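Peptidoglycan hydrolase FlgJ (Sphingomonas sp. A1, PDB 2ZYC) probably cleaves glycosidic bonds of peptidoglycan through its C-terminal glycosyl hydrolase family 73 domain, the part described here, so that the flagellar rod can be assembled in the periplasm. Local coordinates at residues Gly118-Phe121 / Ala122-Leu125; Pro134-Ala137 / Asp138-Arg142. The protein carries 2 engineered substitutions. All coordinates share one frame; numbering follows the deposited sequence. Where two conformers were deposited one is given.

Contact 1 (Gly118-Phe121 / Ala122-Leu125)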
ATOM      1  N   GLY A 118      11.364  -5.823   6.545  1.00 15.44           N
ATOM      2  CA  GLY A 118      10.904  -5.004   5.418  1.00 15.45           C
ATOM      3  C   GLY A 118      11.372  -5.493   4.062  1.00 15.53           C
ATOM      4  O   GLY A 118      10.576  -5.601   3.127  1.00 15.71           O
ATOM      5  N   HIS A 119      12.662  -5.794   3.950  1.00 15.78           N
ATOM      6  CA  HIS A 119      13.221  -6.212   2.666  1.00 16.27           C
ATOM      7  C   HIS A 119      12.671  -7.571   2.231  1.00 15.76           C
ATOM      8  O   HIS A 119      12.337  -7.752   1.059  1.00 15.68           O
ATOM      9  CB  HIS A 119      14.754  -6.221   2.695  1.00 16.93           C
ATOM     10  CG  HIS A 119      15.377  -6.155   1.337  1.00 19.31           C
ATOM     11  ND1 HIS A 119      15.636  -7.278   0.580  1.00 21.34           N
ATOM     12  CD2 HIS A 119      15.776  -5.098   0.590  1.00 21.80           C
ATOM     13  CE1 HIS A 119      16.179  -6.916  -0.568  1.00 22.03           C
ATOM     14  NE2 HIS A 119      16.270  -5.598  -0.590  1.00 23.15           N
ATOM     15  N   ALA A 120      12.568  -8.510   3.180  1.00 15.51           N
ATOM     16  CA  ALA A 120      11.997  -9.837   2.914  1.00 14.97           C
ATOM     17  C   ALA A 120      10.558  -9.712   2.404  1.00 14.50           C
ATOM     18  O   ALA A 120      10.156 -10.388   1.439  1.00 14.25           O
ATOM     19  CB  ALA A 120      12.032 -10.692   4.182  1.00 15.47           C
ATOM     20  N   PHE A 121       9.798  -8.839   3.065  1.00 13.84           N
ATOM     21  CA  PHE A 121       8.414  -8.554   2.700  1.00 13.21           C
ATOM     22  C   PHE A 121       8.341  -8.008   1.271  1.00 13.15           C
ATOM     23  O   PHE A 121       7.565  -8.485   0.448  1.00 11.95           O
ATOM     24  CB  PHE A 121       7.805  -7.574   3.719  1.00 13.11           C
ATOM     25  CG  PHE A 121       6.502  -6.959   3.289  1.00 12.72           C
ATOM     26  CD1 PHE A 121       5.327  -7.705   3.292  1.00 12.05           C
ATOM     27  CD2 PHE A 121       6.448  -5.617   2.904  1.00 13.58           C
ATOM     28  CE1 PHE A 121       4.113  -7.129   2.895  1.00 12.53           C
ATOM     29  CE2 PHE A 121       5.244  -5.032   2.512  1.00 12.69           C
ATOM     30  CZ  PHE A 121       4.069  -5.798   2.504  1.00 12.46           C
ATOM     31  N   ALA A 122       9.171  -7.016   0.984  1.00 13.04           N
ATOM     32  CA  ALA A 122       9.181  -6.403  -0.339  1.00 13.63           C
ATOM     33  C   ALA A 122       9.591  -7.399  -1.418  1.00 13.69           C
ATOM     34  O   ALA A 122       8.984  -7.445  -2.476  1.00 13.86           O
ATOM     35  CB  ALA A 122      10.081  -5.173  -0.346  1.00 13.55           C
ATOM     36  N   ARG A 123      10.609  -8.212  -1.133  1.00 14.32           N
ATOM     37  CA  ARG A 123      11.020  -9.283  -2.051  1.00 15.05           C
ATOM     38  C   ARG A 123       9.874 -10.255  -2.343  1.00 14.55           C
ATOM     39  O   ARG A 123       9.707 -10.683  -3.483  1.00 13.77           O
ATOM     40  CB  ARG A 123      12.238 -10.038  -1.507  1.00 14.98           C
ATOM     41  CG  ARG A 123      13.541  -9.229  -1.482  1.00 17.24           C
ATOM     42  CD  ARG A 123      14.784 -10.095  -1.184  1.00 17.86           C
ATOM     43  NE  ARG A 123      14.576 -11.095  -0.129  1.00 23.01           N
ATOM     44  CZ  ARG A 123      14.911 -10.950   1.152  1.00 24.67           C
ATOM     45  NH1 ARG A 123      15.471  -9.830   1.591  1.00 26.77           N
ATOM     46  NH2 ARG A 123      14.671 -11.931   2.009  1.00 25.67           N
ATOM     47  N   ALA A 124       9.086 -10.585  -1.315  1.00 14.03           N
ATOM     48  CA  ALA A 124       7.928 -11.483  -1.473  1.00 14.11           C
ATOM     49  C   ALA A 124       6.859 -10.885  -2.395  1.00 14.25           C
ATOM     50  O   ALA A 124       6.266 -11.598  -3.209  1.00 14.14           O
ATOM     51  CB  ALA A 124       7.329 -11.861  -0.115  1.00 14.01           C
ATOM     52  N   LEU A 125       6.634  -9.578  -2.275  1.00 14.24           N
ATOM     53  CA  LEU A 125       5.712  -8.876  -3.172  1.00 14.63           C
ATOM     54  C   LEU A 125       6.247  -8.878  -4.600  1.00 15.69           C
ATOM     55  O   LEU A 125       5.498  -9.123  -5.546  1.00 15.85           O
ATOM     56  CB  LEU A 125       5.518  -7.429  -2.719  1.00 14.27           C
ATOM     57  CG  LEU A 125       4.685  -7.209  -1.458  1.00 13.87           C
ATOM     58  CD1 LEU A 125       4.838  -5.750  -1.043  1.00 14.44           C
ATOM     59  CD2 LEU A 125       3.219  -7.575  -1.703  1.00 13.50           C
TER
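Arg-123 reaches back one helical turn to His-119, its NH1 giving a 2.7 Å hydrogen bond to ND1 of the ring. The bond uses the edges of both flat groups: NH1 lies only 9° out of the imidazole plane, although ring and guanidinium planes stand 40° apart. A bend in the arginine chain at chi3 (-42°) folds the guanidinium back over the backbone, where one of its faces covers Ala-120 CA. NH2 also comes within 3.6 Å of Ala-120 CB. With ND1 accepting from arginine, the other ring nitrogen, NE2, is engaged by Asp-138, so the ring is gripped at both nitrogens and its rotation fixed. A leucine in place of His-119 would probably leave both the Arg-123 guanidinium and the Asp-138 carboxylate without this shared partner. Backbone bonds from Ala-122 N to Gly-118 O (2.9 Å) and from Arg-123 N to His-119 O (2.8 Å) hold the turn. On the buried side Leu-125 CD1 sits over a face of the Phe-121 ring, a CH-pi contact 4.0 Å from the centroid. Phe-121 and Leu-125 pack against helices 24-35 and 92-105, while His-119 and Ala-122 pack against helix 136-145.

Contact 2 (Pro134-Ala137 / Asp138-Arg142)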
ATOM      1  N   PRO A 134      13.840  -3.694 -10.395  1.00 21.72           N
ATOM      2  CA  PRO A 134      14.795  -4.475  -9.605  1.00 21.44           C
ATOM      3  C   PRO A 134      15.115  -3.827  -8.255  1.00 21.08           C
ATOM      4  O   PRO A 134      15.487  -4.529  -7.313  1.00 21.40           O
ATOM      5  CB  PRO A 134      16.052  -4.513 -10.491  1.00 21.60           C
ATOM      6  CG  PRO A 134      15.592  -4.131 -11.851  1.00 21.76           C
ATOM      7  CD  PRO A 134      14.420  -3.238 -11.674  1.00 21.87           C
ATOM      8  N   SER A 135      14.954  -2.505  -8.168  1.00 21.02           N
ATOM      9  CA  SER A 135      15.250  -1.774  -6.935  0.50 20.51           C
ATOM     10  C   SER A 135      14.039  -1.633  -6.007  1.00 20.16           C
ATOM     11  O   SER A 135      14.128  -0.989  -4.955  1.00 19.38           O
ATOM     12  CB  SER A 135      15.853  -0.400  -7.251  0.50 20.83           C
ATOM     13  OG  SER A 135      17.167  -0.527  -7.771  0.50 21.06           O
ATOM     14  N   TYR A 136      12.912  -2.247  -6.382  1.00 19.58           N
ATOM     15  CA  TYR A 136      11.682  -2.114  -5.580  1.00 19.22           C
ATOM     16  C   TYR A 136      11.861  -2.494  -4.115  1.00 18.77           C
ATOM     17  O   TYR A 136      11.436  -1.747  -3.224  1.00 18.17           O
ATOM     18  CB  TYR A 136      10.481  -2.871  -6.184  1.00 19.44           C
ATOM     19  CG  TYR A 136       9.184  -2.529  -5.466  1.00 19.64           C
ATOM     20  CD1 TYR A 136       8.535  -1.316  -5.704  1.00 19.08           C
ATOM     21  CD2 TYR A 136       8.631  -3.401  -4.526  1.00 19.71           C
ATOM     22  CE1 TYR A 136       7.358  -0.981  -5.036  1.00 20.62           C
ATOM     23  CE2 TYR A 136       7.452  -3.076  -3.851  1.00 20.03           C
ATOM     24  CZ  TYR A 136       6.823  -1.868  -4.117  1.00 20.30           C
ATOM     25  OH  TYR A 136       5.659  -1.527  -3.462  1.00 21.27           O
ATOM     26  N   ALA A 137      12.494  -3.640  -3.864  1.00 18.55           N
ATOM     27  CA  ALA A 137      12.696  -4.119  -2.502  1.00 18.29           C
ATOM     28  C   ALA A 137      13.550  -3.157  -1.678  1.00 18.18           C
ATOM     29  O   ALA A 137      13.231  -2.867  -0.528  1.00 17.31           O
ATOM     30  CB  ALA A 137      13.291  -5.534  -2.497  1.00 18.91           C
ATOM     31  N   ASP A 138      14.616  -2.642  -2.290  1.00 17.83           N
ATOM     32  CA  ASP A 138      15.491  -1.678  -1.631  1.00 18.06           C
ATOM     33  C   ASP A 138      14.744  -0.389  -1.293  1.00 17.68           C
ATOM     34  O   ASP A 138      14.870   0.133  -0.186  1.00 17.78           O
ATOM     35  CB  ASP A 138      16.701  -1.351  -2.511  1.00 18.06           C
ATOM     36  CG  ASP A 138      17.750  -2.452  -2.512  1.00 20.66           C
ATOM     37  OD1 ASP A 138      17.667  -3.391  -1.687  1.00 21.84           O
ATOM     38  OD2 ASP A 138      18.671  -2.367  -3.355  1.00 22.43           O
ATOM     39  N   LYS A 139      13.975   0.111  -2.257  1.00 17.23           N
ATOM     40  CA  LYS A 139      13.227   1.361  -2.076  1.00 17.02           C
ATOM     41  C   LYS A 139      12.136   1.226  -1.013  1.00 16.48           C
ATOM     42  O   LYS A 139      11.987   2.110  -0.159  1.00 15.86           O
ATOM     43  CB  LYS A 139      12.643   1.831  -3.403  1.00 17.46           C
ATOM     44  CG  LYS A 139      13.702   2.311  -4.383  1.00 19.08           C
ATOM     45  CD  LYS A 139      13.087   2.567  -5.736  1.00 21.44           C
ATOM     46  CE  LYS A 139      14.153   2.885  -6.771  1.00 23.39           C
ATOM     47  NZ  LYS A 139      13.578   2.798  -8.138  1.00 23.76           N
ATOM     48  N   LEU A 140      11.397   0.117  -1.039  1.00 15.53           N
ATOM     49  CA  LEU A 140      10.351  -0.102  -0.038  1.00 14.82           C
ATOM     50  C   LEU A 140      10.916  -0.360   1.352  1.00 14.75           C
ATOM     51  O   LEU A 140      10.409   0.170   2.347  1.00 14.36           O
ATOM     52  CB  LEU A 140       9.394  -1.230  -0.465  1.00 14.79           C
ATOM     53  CG  LEU A 140       8.230  -1.557   0.482  1.00 14.44           C
ATOM     54  CD1 LEU A 140       7.414  -0.311   0.851  1.00 14.85           C
ATOM     55  CD2 LEU A 140       7.335  -2.620  -0.136  1.00 14.35           C
ATOM     56  N   ALA A 141      11.966  -1.170   1.423  1.00 14.68           N
ATOM     57  CA  ALA A 141      12.652  -1.423   2.697  1.00 15.31           C
ATOM     58  C   ALA A 141      13.155  -0.110   3.318  1.00 15.29           C
ATOM     59  O   ALA A 141      13.057   0.082   4.531  1.00 15.09           O
ATOM     60  CB  ALA A 141      13.795  -2.418   2.514  1.00 15.09           C
ATOM     61  N   ARG A 142      13.669   0.795   2.481  1.00 15.75           N
ATOM     62  CA  ARG A 142      14.136   2.094   2.966  1.00 16.84           C
ATOM     63  C   ARG A 142      13.016   2.894   3.657  1.00 15.85           C
ATOM     64  O   ARG A 142      13.250   3.533   4.681  1.00 15.79           O
ATOM     65  CB  ARG A 142      14.787   2.921   1.842  1.00 16.80           C
ATOM     66  CG  ARG A 142      15.621   4.092   2.376  1.00 19.06           C
ATOM     67  CD  ARG A 142      16.230   4.946   1.261  1.00 20.53           C
ATOM     68  NE  ARG A 142      17.144   5.947   1.820  1.00 28.14           N
ATOM     69  CZ  ARG A 142      17.565   7.036   1.180  1.00 31.11           C
ATOM     70  NH1 ARG A 142      18.395   7.882   1.786  1.00 32.63           N
ATOM     71  NH2 ARG A 142      17.156   7.284  -0.060  1.00 32.69           N
TER
HETATM   72  O   HOH W   1      15.710  -4.074  -4.559  1.00 20.17           O
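Pro-134 O and Asp-138 N are bridged by one water at the start of helix 136-145; it donates to the carbonyl (water to Pro-134 O 2.8 Å) and accepts from the amide (water to Asp-138 N 2.9 Å), which gives this early N-H a partner. Next to it Lys-139 N bonds to Ser-135 O at 2.9 Å as the first turn closes. Leu-140 N to Tyr-136 O and Ala-141 N to Ala-137 O, each 2.9 Å, carry the helical pattern onward. The extended Lys-139 chain runs back alongside the turn: CG lies 3.4 Å from Ser-135 O, CE packs on Ser-135 CB, and the ammonium ends in a salt bridge with Asp-133. On the inward side Tyr-136 and Leu-140 lie side by side and point the same way, Leu-140 CD2 meeting ring atom CE2 of Tyr-136 at 3.7 Å. Both side chains start with CG anti to the backbone N (chi1 -171° for Tyr-136, -179° for Leu-140), which carries them in the same direction. The phenol OH is hydrogen-bonded to Glu-34, tying this first turn to helix 24-35. The arrangement is that of an alpha-helical N-terminus, with i to i+4 backbone bonds, inside the glucosaminidase domain of the lysozyme clan.

In the fold
Contacts 1 and 2 lie on consecutive helices, 118-127 and 136-145, with their centres about 8 Å apart on the same side of the chain's centre. A probable hydrogen bond of 2.8 Å from His-119 NE2 to Asp-138 OD1 joins them, extending the arginine-histidine pair of contact 1 into an Arg-His-Asp chain. Beside it Ala-122 CB packs against Ala-137 CA (3.5 Å) and Leu-140 CD2 (3.8 Å). Helix 24-35 is their common neighbour; its Gln-30 touches Phe-121 and Leu-125 from contact 1 and Leu-140 from contact 2. Both contacts thus face helix 24-35 within the glucosaminidase domain, and contact 1 also reaches helix 92-105.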